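Local coordinates for protein probable fimbrial chaperone YadV (Escherichia coli K-12, PDB 5GHU) that probably acts as a periplasmic chaperone that helps fimbrial subunits to fold during pilus assembly in the chaperone-usher pathway, at residues V21-K26 with V33-D38; V51-T56 with I118-R123; D83-F88 with D125-N130; S132-A137 with Y159-S164. One frame throughout, in Å; residues are numbered along the deposited sequence. Where two conformers were deposited one is given.

Interaction 1: residues V21-K26 with V33-D38; sequences VRLENK and VQSWLD
L23 meets V33 and S35 with a single methyl, CD1, and this one carbon carries the whole contact. On the apolar side, L23 CD1 rests 4.0 Å from V33 CG1, the two side chains lying antiparallel alongside each other. L23 has CG beside its backbone N (chi1 -51°), and its extended chi2 carries CD1 out toward the facing strand. V33, with CG1 anti to the backbone N, offers that branch to the leucine. The same methyl, L23 CD1, also lies 3.7 Å from S35 OG, a van der Waals approach to a hydroxyl small enough to fit among hydrocarbon.

Strands 19-25 and 31-38 belong to the immunoglobulin-like N-terminal domain of the PapD-type chaperones. They are not neighbours in the sheet, since 67-74 and 53-62 come between them in its order, so they meet through side chains in the domain interior. I62 touches both L23 and V33, while I70 touches both L23 and S35; branched aliphatic residues suit such a filling.

The polar bonds run within each strand, between residues two apart. R22 forms a side-on salt bridge with E24, NE and NH1 both reaching OE2 from one face of the carboxylate plane; R22 NE lies 2.6 Å and R22 NH1 3.0 Å from E24 OE2. R22 NH2 turns instead to T69. On the other strand W36 NE1 gives a hydrogen bond of 2.9 Å to D38 OD2, which lies close to the indole plane, although the nitrogen stands well above the carboxylate plane.

Interaction 2: residues V51-T56 with I118-R123; sequences VPFTAT and IKLFYR
F53 and Y122 have their CA atoms 10.5 Å apart, the nearest CA pair of the two segments, so strands 53-62 and 114-123 meet through side chains and share no backbone hydrogen bond. Both belong to the immunoglobulin-like N-terminal domain of the PapD family, and the contact lies in its buried interior. Just before the strand, P52 is the centre of an inverse gamma turn, with only a weak bond from F53 N to V51 O.

The long reach is made by the F53 ring, a flat, wide group suited to bridging such a gap. Its CZ passes 4.3 Å from L120 CD2, an approach oblique to the ring. In Y122, CG anti to the backbone N (chi1 -177°) carries the ring toward F53, with CD1 set at the edge of the phenylalanine ring, near its plane. The two rings have centroids 6.0 Å apart and planes at 73°. F53 also meets further aromatic rings: F88 and Y12 edge-to-face, and Y74, which lies beside Y122 as well. The nearest atoms of the two rings are F53 CZ and Y122 CD1, at 3.8 Å.

Interaction 3: residues D83-F88 with D125-N130; sequences DRESVF and DGLKGN
L127 carries CG beside its backbone N (chi1 -61°) and an extended chi2 of 176°, and these torsions spread its two methyls over the backbone of D83, R84 and E85. CD2 is the closer: L127 CD2 lies 3.5 Å from D83 C and 3.7 Å from R84 N, pressing on the peptide joining them. Further along, L127 CD1 stands 4.2 Å from E85 N and near E85 CG.

Segment 125-130 follows the last strand of the N-terminal domain and leads toward the C-terminal one, so L127 packs the start of the interdomain linker of this two-domain PapD-like chaperone against the residues leading into strand 86-95. Y159 of the C-terminal half also touches the leucine. G126 has positive phi, favouring glycine, and at G129 a side chain would run into the carbonyl oxygen of the residue before.

R84 forms a side-on salt bridge with D83, NE at 2.9 Å from D83 OD1 and NH2 at 3.0 Å from D83 OD2; both oxygens lie close to the guanidinium plane, while the nitrogens stand out of the carboxylate plane. E85 is divided between R123, which salt-bridges OE2, and the backbone N of Y160, which bonds to OE1.

Interaction 4: residues S132-A137 with Y159-S164; sequences SEAPLA and YYVSFS
The short, weakly bonded helix at about 134-137 leads from the interdomain linker into the C-terminal immunoglobulin-like domain of the PapD-type chaperone, and it lies against segment 159-164 where the backbone runs up to strand 163-170. The CA atoms of P135 and V161 come within 6.0 Å, and no hydrogen bond crosses; the contact is van der Waals, made by side chains and the P135 nitrogen.

V161 is the central residue. CG1 anti to the backbone N (chi1 176°) points that methyl at the P135 ring, while CG2 lies beside A134 and the P135 nitrogen; both branches touch P135. A134 CB is 3.7 Å from V161 CG2, and P135 N is 3.8 Å from it. The valine and proline side chains cross obliquely, CG1 meeting the ring at CG. CG1 also lies over one face of the F163 ring, displaced toward the rim. An alanine in place of V161 would probably leave the P135 ring and the face of F163 without the methyl they share, and open a gap beside A134.

A small residue suits position A134: with only CB to offer, it lets Y159 come near, Y159 CB standing 4.0 Å from A134 CB. P135 fits the first turn, where the missing N-H costs little, and its ring also touches F206, A208 and I216 of the same domain. Y159 sends its hydroxyl away from this packing to the carbonyl of G129 in the linker. P135 CG lies 3.8 Å from V161 CG1, the same methyl that sits over the F163 ring.

In the fold
From the N terminus, interaction 1 comes first and closes a short loop between strands 19-25 and 31-38, ending before the others begin. Interaction 2 then spans a long excursion, from 51-56 to 118-123, and interaction 3 opens inside that span and closes beyond it, so these two cross; R123 and E85 link them. L37 packs on F53, joining interactions 1 and 2 within the N-terminal domain. Interaction 4 follows in series and belongs to the C-terminal half. Interaction 3 holds the start of the linker, and Y159 and Y160 of interaction 4 join the C-terminal half to it.

Interaction 1: residues V21-K26 with V33-D38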
loop_
_atom_site.group_PDB
_atom_site.type_symbol
_atom_site.label_atom_id
_atom_site.label_comp_id
_atom_site.label_asym_id
_atom_site.label_seq_id
_atom_site.Cartn_x
_atom_site.Cartn_y
_atom_site.Cartn_z
ATOM N N VAL A 21 6.503 13.962 4.313
ATOM C CA VAL A 21 6.306 12.787 5.161
ATOM C C VAL A 21 7.160 12.997 6.393
ATOM O O VAL A 21 8.312 13.385 6.271
ATOM C CB VAL A 21 6.756 11.489 4.461
ATOM C CG1 VAL A 21 6.652 10.306 5.416
ATOM C CG2 VAL A 21 5.891 11.252 3.234
ATOM N N ARG A 22 6.629 12.690 7.566
ATOM C CA ARG A 22 7.392 12.931 8.790
ATOM C C ARG A 22 7.997 11.650 9.373
ATOM O O ARG A 22 7.332 10.605 9.437
ATOM C CB ARG A 22 6.472 13.585 9.816
ATOM C CG ARG A 22 7.128 13.877 11.138
ATOM C CD ARG A 22 8.154 14.999 11.029
ATOM N NE ARG A 22 8.736 15.263 12.346
ATOM C CZ ARG A 22 9.453 16.350 12.644
ATOM N NH1 ARG A 22 9.955 16.523 13.868
ATOM N NH2 ARG A 22 9.702 17.250 11.692
ATOM N N LEU A 23 9.268 11.751 9.746
ATOM C CA LEU A 23 9.998 10.714 10.487
ATOM C C LEU A 23 10.232 11.170 11.932
ATOM O O LEU A 23 10.554 12.354 12.196
ATOM C CB LEU A 23 11.344 10.445 9.837
ATOM C CG LEU A 23 11.263 10.171 8.331
ATOM C CD1 LEU A 23 12.683 9.924 7.823
ATOM C CD2 LEU A 23 10.337 8.959 8.008
ATOM N N GLU A 24 10.180 10.213 12.862
ATOM C CA GLU A 24 10.525 10.480 14.260
ATOM C C GLU A 24 11.433 9.381 14.761
ATOM O O GLU A 24 11.183 8.215 14.486
ATOM C CB GLU A 24 9.296 10.521 15.139
ATOM C CG GLU A 24 8.335 11.647 14.786
ATOM C CD GLU A 24 8.863 13.021 15.255
ATOM O OE1 GLU A 24 9.656 13.066 16.212
ATOM O OE2 GLU A 24 8.481 14.043 14.650
ATOM N N ASN A 25 12.447 9.757 15.521
ATOM C CA ASN A 25 13.335 8.795 16.176
ATOM C C ASN A 25 12.840 8.559 17.594
ATOM O O ASN A 25 13.051 9.385 18.476
ATOM C CB ASN A 25 14.772 9.304 16.159
ATOM C CG ASN A 25 15.757 8.304 16.757
ATOM O OD1 ASN A 25 15.349 7.273 17.307
ATOM N ND2 ASN A 25 17.054 8.624 16.686
ATOM N N LYS A 26 12.155 7.443 17.806
ATOM C CA LYS A 26 11.595 7.106 19.114
ATOM C C LYS A 26 12.630 6.461 20.027
ATOM O O LYS A 26 12.332 6.183 21.185
ATOM C CB LYS A 26 10.403 6.153 18.970
ATOM C CG LYS A 26 9.269 6.661 18.079
ATOM C CD LYS A 26 8.589 7.903 18.650
ATOM C CE LYS A 26 7.832 7.586 19.941
ATOM N NZ LYS A 26 7.241 8.790 20.608
ATOM N N VAL A 33 19.788 8.315 8.837
ATOM C CA VAL A 33 18.597 7.802 8.188
ATOM C C VAL A 33 18.525 8.162 6.707
ATOM O O VAL A 33 18.618 9.322 6.333
ATOM C CB VAL A 33 17.353 8.366 8.900
ATOM C CG1 VAL A 33 16.050 7.796 8.274
ATOM C CG2 VAL A 33 17.468 8.067 10.396
ATOM N N GLN A 34 18.331 7.159 5.866
ATOM C CA GLN A 34 18.209 7.378 4.426
ATOM C C GLN A 34 16.759 7.221 4.018
ATOM O O GLN A 34 16.099 6.292 4.487
ATOM C CB GLN A 34 19.043 6.373 3.631
ATOM C CG GLN A 34 20.499 6.547 3.790
ATOM C CD GLN A 34 21.231 5.683 2.808
ATOM O OE1 GLN A 34 21.807 4.659 3.171
ATOM N NE2 GLN A 34 21.250 6.113 1.564
ATOM N N SER A 35 16.303 8.102 3.136
ATOM C CA SER A 35 14.931 8.116 2.652
ATOM C C SER A 35 14.986 8.090 1.135
ATOM O O SER A 35 15.741 8.866 0.542
ATOM C CB SER A 35 14.176 9.379 3.115
ATOM O OG SER A 35 14.214 9.502 4.523
ATOM N N TRP A 36 14.183 7.245 0.504
ATOM C CA TRP A 36 14.089 7.294 -0.943
ATOM C C TRP A 36 12.821 6.649 -1.450
ATOM O O TRP A 36 12.133 5.909 -0.715
ATOM C CB TRP A 36 15.325 6.618 -1.581
ATOM C CG TRP A 36 15.316 5.078 -1.520
ATOM C CD1 TRP A 36 14.826 4.221 -2.471
ATOM C CD2 TRP A 36 15.834 4.239 -0.465
ATOM N NE1 TRP A 36 14.990 2.905 -2.071
ATOM C CE2 TRP A 36 15.624 2.892 -0.857
ATOM C CE3 TRP A 36 16.458 4.494 0.759
ATOM C CZ2 TRP A 36 15.974 1.819 -0.054
ATOM C CZ3 TRP A 36 16.838 3.418 1.545
ATOM C CH2 TRP A 36 16.608 2.085 1.120
ATOM N N LEU A 37 12.520 6.913 -2.725
ATOM C CA LEU A 37 11.409 6.270 -3.418
ATOM C C LEU A 37 11.918 5.291 -4.470
ATOM O O LEU A 37 12.857 5.586 -5.235
ATOM C CB LEU A 37 10.519 7.314 -4.084
ATOM C CG LEU A 37 9.652 8.102 -3.092
ATOM C CD1 LEU A 37 9.323 9.489 -3.604
ATOM C CD2 LEU A 37 8.399 7.355 -2.842
ATOM N N ASP A 38 11.294 4.122 -4.524
ATOM C CA ASP A 38 11.541 3.218 -5.657
ATOM C C ASP A 38 10.285 2.421 -6.051
ATOM O O ASP A 38 9.179 2.759 -5.627
ATOM C CB ASP A 38 12.744 2.295 -5.354
ATOM C CG ASP A 38 12.514 1.350 -4.183
ATOM O OD1 ASP A 38 11.365 1.020 -3.845
ATOM O OD2 ASP A 38 13.532 0.903 -3.594
#

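Interaction 2: residues V51-T56 with I118-R123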
loop_
_atom_site.group_PDB
_atom_site.type_symbol
_atom_site.label_atom_id
_atom_site.label_comp_id
_atom_site.label_asym_id
_atom_site.label_seq_id
_atom_site.Cartn_x
_atom_site.Cartn_y
_atom_site.Cartn_z
ATOM N N VAL A 51 12.532 6.205 -11.135
ATOM C CA VAL A 51 11.359 6.801 -10.483
ATOM C C VAL A 51 11.423 8.312 -10.559
ATOM O O VAL A 51 12.433 8.911 -10.223
ATOM C CB VAL A 51 11.198 6.361 -9.010
ATOM C CG1 VAL A 51 11.070 4.857 -8.928
ATOM C CG2 VAL A 51 12.349 6.851 -8.168
ATOM N N PRO A 52 10.331 8.940 -11.020
ATOM C CA PRO A 52 10.365 10.383 -11.267
ATOM C C PRO A 52 10.070 11.173 -9.990
ATOM O O PRO A 52 9.196 12.021 -9.986
ATOM C CB PRO A 52 9.251 10.593 -12.303
ATOM C CG PRO A 52 8.229 9.463 -11.992
ATOM C CD PRO A 52 9.110 8.289 -11.542
ATOM N N PHE A 53 10.780 10.867 -8.913
ATOM C CA PHE A 53 10.604 11.591 -7.650
ATOM C C PHE A 53 11.970 11.879 -7.029
ATOM O O PHE A 53 12.938 11.179 -7.292
ATOM C CB PHE A 53 9.780 10.795 -6.649
ATOM C CG PHE A 53 8.348 10.563 -7.061
ATOM C CD1 PHE A 53 8.024 9.464 -7.838
ATOM C CD2 PHE A 53 7.336 11.455 -6.683
ATOM C CE1 PHE A 53 6.708 9.232 -8.242
ATOM C CE2 PHE A 53 6.011 11.228 -7.075
ATOM C CZ PHE A 53 5.709 10.105 -7.844
ATOM N N THR A 54 12.039 12.905 -6.201
ATOM C CA THR A 54 13.163 13.083 -5.286
ATOM C C THR A 54 12.615 13.044 -3.846
ATOM O O THR A 54 11.425 13.287 -3.623
ATOM C CB THR A 54 13.909 14.398 -5.532
ATOM O OG1 THR A 54 13.010 15.499 -5.438
ATOM C CG2 THR A 54 14.536 14.411 -6.917
ATOM N N ALA A 55 13.477 12.685 -2.899
ATOM C CA ALA A 55 13.139 12.695 -1.469
ATOM C C ALA A 55 14.248 13.436 -0.791
ATOM O O ALA A 55 15.421 13.011 -0.870
ATOM C CB ALA A 55 13.018 11.278 -0.931
ATOM N N THR A 56 13.925 14.550 -0.143
ATOM C CA THR A 56 14.983 15.345 0.445
ATOM C C THR A 56 14.634 15.768 1.869
ATOM O O THR A 56 13.512 16.108 2.191
ATOM C CB THR A 56 15.289 16.567 -0.411
ATOM O OG1 THR A 56 14.106 17.349 -0.535
ATOM C CG2 THR A 56 15.743 16.127 -1.799
ATOM N N ILE A 118 6.732 2.077 3.098
ATOM C CA ILE A 118 5.274 2.251 2.977
ATOM C C ILE A 118 4.936 2.644 1.562
ATOM O O ILE A 118 5.795 3.093 0.812
ATOM C CB ILE A 118 4.686 3.347 3.915
ATOM C CG1 ILE A 118 5.256 4.727 3.588
ATOM C CG2 ILE A 118 4.875 2.977 5.377
ATOM C CD1 ILE A 118 4.640 5.837 4.449
ATOM N N LYS A 119 3.692 2.422 1.162
ATOM C CA LYS A 119 3.269 2.744 -0.211
ATOM C C LYS A 119 3.028 4.232 -0.401
ATOM O O LYS A 119 2.473 4.919 0.479
ATOM C CB LYS A 119 1.973 2.016 -0.549
ATOM C CG LYS A 119 2.167 0.499 -0.602
ATOM C CD LYS A 119 0.750 -0.172 -0.634
ATOM C CE LYS A 119 0.766 -1.689 -0.407
ATOM N NZ LYS A 119 -0.639 -2.206 -0.180
ATOM N N LEU A 120 3.413 4.692 -1.584
ATOM C CA LEU A 120 3.027 6.042 -2.046
ATOM C C LEU A 120 2.133 5.858 -3.269
ATOM O O LEU A 120 2.488 5.161 -4.222
ATOM C CB LEU A 120 4.256 6.884 -2.399
ATOM C CG LEU A 120 3.872 8.272 -2.958
ATOM C CD1 LEU A 120 4.939 9.321 -2.512
ATOM C CD2 LEU A 120 3.770 8.249 -4.479
ATOM N N PHE A 121 0.938 6.439 -3.242
ATOM C CA PHE A 121 0.055 6.348 -4.401
ATOM C C PHE A 121 0.051 7.671 -5.098
ATOM O O PHE A 121 -0.379 8.689 -4.495
ATOM C CB PHE A 121 -1.394 5.972 -3.984
ATOM C CG PHE A 121 -1.487 4.625 -3.316
ATOM C CD1 PHE A 121 -1.566 3.500 -4.074
ATOM C CD2 PHE A 121 -1.487 4.496 -1.917
ATOM C CE1 PHE A 121 -1.671 2.224 -3.472
ATOM C CE2 PHE A 121 -1.530 3.190 -1.303
ATOM C CZ PHE A 121 -1.646 2.074 -2.082
ATOM N N TYR A 122 0.523 7.666 -6.341
ATOM C CA TYR A 122 0.459 8.862 -7.187
ATOM C C TYR A 122 -0.920 8.899 -7.850
ATOM O O TYR A 122 -1.299 7.957 -8.575
ATOM C CB TYR A 122 1.590 8.828 -8.229
ATOM C CG TYR A 122 1.576 10.089 -9.065
ATOM C CD1 TYR A 122 2.185 11.243 -8.609
ATOM C CD2 TYR A 122 0.992 10.083 -10.325
ATOM C CE1 TYR A 122 2.210 12.393 -9.416
ATOM C CE2 TYR A 122 1.042 11.207 -11.143
ATOM C CZ TYR A 122 1.621 12.347 -10.669
ATOM O OH TYR A 122 1.660 13.482 -11.493
ATOM N N ARG A 123 -1.701 9.978 -7.574
ATOM C CA ARG A 123 -3.094 10.031 -7.979
ATOM C C ARG A 123 -3.298 11.230 -8.913
ATOM O O ARG A 123 -3.360 12.376 -8.465
ATOM C CB ARG A 123 -4.009 10.157 -6.758
ATOM C CG ARG A 123 -5.480 10.122 -7.148
ATOM C CD ARG A 123 -6.374 10.225 -5.903
ATOM N NE ARG A 123 -6.176 8.940 -5.203
ATOM C CZ ARG A 123 -6.411 8.801 -3.906
ATOM N NH1 ARG A 123 -6.931 9.815 -3.196
ATOM N NH2 ARG A 123 -6.152 7.639 -3.308
#

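Interaction 3: residues D83-F88 with D125-N130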
loop_
_atom_site.group_PDB
_atom_site.type_symbol
_atom_site.label_atom_id
_atom_site.label_comp_id
_atom_site.label_asym_id
_atom_site.label_seq_id
_atom_site.Cartn_x
_atom_site.Cartn_y
_atom_site.Cartn_z
ATOM N N ASP A 83 -4.522 8.354 -16.369
ATOM C CA ASP A 83 -5.846 7.764 -16.274
ATOM C C ASP A 83 -5.988 6.752 -15.154
ATOM O O ASP A 83 -7.007 6.094 -15.080
ATOM C CB ASP A 83 -6.201 7.033 -17.577
ATOM C CG ASP A 83 -5.276 5.894 -17.877
ATOM O OD1 ASP A 83 -4.202 5.694 -17.241
ATOM O OD2 ASP A 83 -5.621 5.131 -18.826
ATOM N N ARG A 84 -5.003 6.712 -14.269
ATOM C CA ARG A 84 -5.049 5.729 -13.169
ATOM C C ARG A 84 -3.979 6.066 -12.200
ATOM O O ARG A 84 -3.044 6.779 -12.530
ATOM C CB ARG A 84 -4.824 4.305 -13.736
ATOM C CG ARG A 84 -3.389 4.061 -14.240
ATOM C CD ARG A 84 -3.363 2.770 -15.081
ATOM N NE ARG A 84 -4.023 2.987 -16.359
ATOM C CZ ARG A 84 -4.399 2.003 -17.177
ATOM N NH1 ARG A 84 -4.180 0.730 -16.825
ATOM N NH2 ARG A 84 -4.993 2.286 -18.335
ATOM N N GLU A 85 -4.106 5.559 -10.986
ATOM C CA GLU A 85 -3.043 5.688 -9.986
ATOM C C GLU A 85 -1.817 4.876 -10.374
ATOM O O GLU A 85 -1.877 3.861 -11.126
ATOM C CB GLU A 85 -3.531 5.152 -8.643
ATOM C CG GLU A 85 -4.582 6.070 -7.982
ATOM C CD GLU A 85 -4.868 5.580 -6.565
ATOM O OE1 GLU A 85 -4.882 4.340 -6.250
ATOM O OE2 GLU A 85 -5.076 6.479 -5.726
ATOM N N SER A 86 -0.674 5.358 -9.863
ATOM C CA SER A 86 0.605 4.602 -9.931
ATOM C C SER A 86 1.110 4.424 -8.516
ATOM O O SER A 86 1.005 5.319 -7.710
ATOM C CB SER A 86 1.670 5.359 -10.741
ATOM O OG SER A 86 1.336 5.388 -12.101
ATOM N N VAL A 87 1.711 3.292 -8.199
ATOM C CA VAL A 87 2.182 3.057 -6.854
ATOM C C VAL A 87 3.713 2.958 -6.827
ATOM O O VAL A 87 4.383 2.420 -7.752
ATOM C CB VAL A 87 1.564 1.759 -6.223
ATOM C CG1 VAL A 87 2.107 0.460 -6.917
ATOM C CG2 VAL A 87 1.796 1.724 -4.704
ATOM N N PHE A 88 4.244 3.513 -5.734
ATOM C CA PHE A 88 5.682 3.488 -5.433
ATOM C C PHE A 88 5.887 3.135 -3.991
ATOM O O PHE A 88 4.926 3.067 -3.202
ATOM C CB PHE A 88 6.340 4.850 -5.775
ATOM C CG PHE A 88 6.136 5.225 -7.192
ATOM C CD1 PHE A 88 4.983 5.888 -7.601
ATOM C CD2 PHE A 88 7.073 4.880 -8.139
ATOM C CE1 PHE A 88 4.796 6.171 -8.936
ATOM C CE2 PHE A 88 6.855 5.172 -9.490
ATOM C CZ PHE A 88 5.693 5.834 -9.850
ATOM N N ASP A 125 -5.218 13.980 -10.840
ATOM C CA ASP A 125 -6.485 14.644 -10.550
ATOM C C ASP A 125 -7.531 14.209 -11.575
ATOM O O ASP A 125 -7.188 13.948 -12.743
ATOM C CB ASP A 125 -6.318 16.153 -10.694
ATOM C CG ASP A 125 -5.568 16.816 -9.550
ATOM O OD1 ASP A 125 -4.967 16.175 -8.699
ATOM O OD2 ASP A 125 -5.630 18.029 -9.463
ATOM N N GLY A 126 -8.795 14.219 -11.158
ATOM C CA GLY A 126 -9.903 14.014 -12.058
ATOM C C GLY A 126 -10.277 12.582 -12.389
ATOM O O GLY A 126 -11.042 12.386 -13.339
ATOM N N LEU A 127 -9.812 11.636 -11.606
ATOM C CA LEU A 127 -10.227 10.256 -11.865
ATOM C C LEU A 127 -11.694 10.039 -11.519
ATOM O O LEU A 127 -12.242 10.679 -10.599
ATOM C CB LEU A 127 -9.382 9.290 -11.076
ATOM C CG LEU A 127 -7.869 9.323 -11.414
ATOM C CD1 LEU A 127 -7.153 8.372 -10.487
ATOM C CD2 LEU A 127 -7.649 8.876 -12.850
ATOM N N LYS A 128 -12.335 9.161 -12.293
ATOM C CA LYS A 128 -13.728 8.830 -12.064
ATOM C C LYS A 128 -13.912 8.174 -10.699
ATOM O O LYS A 128 -13.142 7.304 -10.315
ATOM C CB LYS A 128 -14.178 7.845 -13.162
ATOM C CG LYS A 128 -15.610 7.394 -13.020
ATOM C CD LYS A 128 -15.903 6.269 -14.006
ATOM C CE LYS A 128 -17.369 5.840 -13.915
ATOM N NZ LYS A 128 -17.714 5.337 -12.559
ATOM N N GLY A 129 -14.950 8.591 -9.988
ATOM C CA GLY A 129 -15.259 7.877 -8.763
ATOM C C GLY A 129 -14.349 8.298 -7.623
ATOM O O GLY A 129 -13.502 9.197 -7.727
ATOM N N ASN A 130 -14.515 7.604 -6.508
ATOM C CA ASN A 130 -13.757 7.904 -5.316
ATOM C C ASN A 130 -12.971 6.693 -4.863
ATOM O O ASN A 130 -13.490 5.577 -4.897
ATOM C CB ASN A 130 -14.700 8.304 -4.195
ATOM C CG ASN A 130 -15.502 9.532 -4.575
ATOM O OD1 ASN A 130 -14.943 10.570 -4.982
ATOM N ND2 ASN A 130 -16.821 9.378 -4.578
#

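Interaction 4: residues S132-A137 with Y159-S164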
loop_
_atom_site.group_PDB
_atom_site.type_symbol
_atom_site.label_atom_id
_atom_site.label_comp_id
_atom_site.label_asym_id
_atom_site.label_seq_id
_atom_site.Cartn_x
_atom_site.Cartn_y
_atom_site.Cartn_z
ATOM N N SER A 132 -12.242 5.452 -1.936
ATOM C CA SER A 132 -12.770 4.646 -0.842
ATOM C C SER A 132 -13.943 3.778 -1.288
ATOM O O SER A 132 -14.351 2.854 -0.556
ATOM C CB SER A 132 -13.187 5.542 0.320
ATOM O OG SER A 132 -12.040 6.107 0.961
ATOM N N GLU A 133 -14.459 4.023 -2.485
ATOM C CA GLU A 133 -15.538 3.234 -3.044
ATOM C C GLU A 133 -15.010 2.128 -4.000
ATOM O O GLU A 133 -15.795 1.279 -4.468
ATOM C CB GLU A 133 -16.523 4.146 -3.796
ATOM C CG GLU A 133 -17.291 5.122 -2.834
ATOM C CD GLU A 133 -18.074 6.192 -3.593
ATOM O OE1 GLU A 133 -18.623 5.900 -4.656
ATOM O OE2 GLU A 133 -18.111 7.327 -3.122
ATOM N N ALA A 134 -13.720 2.166 -4.307
ATOM C CA ALA A 134 -13.211 1.193 -5.243
ATOM C C ALA A 134 -13.314 -0.248 -4.680
ATOM O O ALA A 134 -13.555 -1.145 -5.447
ATOM C CB ALA A 134 -11.744 1.534 -5.613
ATOM N N PRO A 135 -13.137 -0.435 -3.364
ATOM C CA PRO A 135 -13.258 -1.836 -2.892
ATOM C C PRO A 135 -14.640 -2.390 -3.183
ATOM O O PRO A 135 -14.766 -3.604 -3.490
ATOM C CB PRO A 135 -13.002 -1.734 -1.377
ATOM C CG PRO A 135 -12.037 -0.533 -1.271
ATOM C CD PRO A 135 -12.594 0.466 -2.321
ATOM N N LEU A 136 -15.710 -1.581 -3.039
ATOM C CA LEU A 136 -17.072 -2.030 -3.347
ATOM C C LEU A 136 -17.233 -2.403 -4.812
ATOM O O LEU A 136 -18.088 -3.198 -5.179
ATOM C CB LEU A 136 -18.093 -0.912 -2.965
ATOM C CG LEU A 136 -19.522 -1.034 -3.524
ATOM C CD1 LEU A 136 -20.244 -2.334 -3.023
ATOM C CD2 LEU A 136 -20.397 0.219 -3.167
ATOM N N ALA A 137 -16.447 -1.735 -5.689
ATOM C CA ALA A 137 -16.540 -1.995 -7.117
ATOM C C ALA A 137 -15.861 -3.259 -7.583
ATOM O O ALA A 137 -16.137 -3.721 -8.693
ATOM C CB ALA A 137 -15.957 -0.813 -7.892
ATOM N N TYR A 159 -8.251 3.142 -9.378
ATOM C CA TYR A 159 -7.595 3.174 -8.081
ATOM C C TYR A 159 -7.072 1.813 -7.654
ATOM O O TYR A 159 -7.705 0.781 -7.937
ATOM C CB TYR A 159 -8.582 3.641 -6.981
ATOM C CG TYR A 159 -9.202 4.982 -7.269
ATOM C CD1 TYR A 159 -8.431 6.133 -7.094
ATOM C CD2 TYR A 159 -10.533 5.090 -7.697
ATOM C CE1 TYR A 159 -8.999 7.408 -7.335
ATOM C CE2 TYR A 159 -11.129 6.382 -7.910
ATOM C CZ TYR A 159 -10.328 7.505 -7.719
ATOM O OH TYR A 159 -10.804 8.802 -7.956
ATOM N N TYR A 160 -5.928 1.818 -7.000
ATOM C CA TYR A 160 -5.537 0.609 -6.267
ATOM C C TYR A 160 -6.549 0.311 -5.184
ATOM O O TYR A 160 -7.126 1.232 -4.546
ATOM C CB TYR A 160 -4.146 0.762 -5.593
ATOM C CG TYR A 160 -3.033 0.784 -6.578
ATOM C CD1 TYR A 160 -2.692 1.938 -7.279
ATOM C CD2 TYR A 160 -2.387 -0.379 -6.887
ATOM C CE1 TYR A 160 -1.677 1.924 -8.226
ATOM C CE2 TYR A 160 -1.341 -0.389 -7.874
ATOM C CZ TYR A 160 -1.021 0.785 -8.503
ATOM O OH TYR A 160 -0.030 0.751 -9.475
ATOM N N VAL A 161 -6.696 -0.994 -4.916
ATOM C CA VAL A 161 -7.341 -1.430 -3.665
ATOM C C VAL A 161 -6.360 -2.260 -2.868
ATOM O O VAL A 161 -5.721 -3.181 -3.390
ATOM C CB VAL A 161 -8.637 -2.241 -3.895
ATOM C CG1 VAL A 161 -9.206 -2.755 -2.536
ATOM C CG2 VAL A 161 -9.709 -1.358 -4.582
ATOM N N SER A 162 -6.227 -1.896 -1.570
ATOM C CA SER A 162 -5.294 -2.563 -0.637
ATOM C C SER A 162 -6.122 -3.137 0.504
ATOM O O SER A 162 -7.130 -2.532 0.876
ATOM C CB SER A 162 -4.312 -1.548 -0.039
ATOM O OG SER A 162 -3.468 -0.957 -1.063
ATOM N N PHE A 163 -5.680 -4.260 1.061
ATOM C CA PHE A 163 -6.457 -4.892 2.148
ATOM C C PHE A 163 -5.638 -5.123 3.401
ATOM O O PHE A 163 -4.432 -5.430 3.340
ATOM C CB PHE A 163 -6.960 -6.294 1.713
ATOM C CG PHE A 163 -7.782 -6.305 0.434
ATOM C CD1 PHE A 163 -7.153 -6.449 -0.787
ATOM C CD2 PHE A 163 -9.146 -6.132 0.477
ATOM C CE1 PHE A 163 -7.909 -6.449 -2.001
ATOM C CE2 PHE A 163 -9.941 -6.191 -0.687
ATOM C CZ PHE A 163 -9.306 -6.359 -1.948
ATOM N N SER A 164 -6.319 -5.098 4.544
ATOM C CA SER A 164 -5.650 -5.576 5.755
ATOM C C SER A 164 -5.971 -7.043 5.983
ATOM O O SER A 164 -5.128 -7.763 6.490
ATOM C CB SER A 164 -6.068 -4.714 6.936
ATOM O OG SER A 164 -7.481 -4.774 7.137
#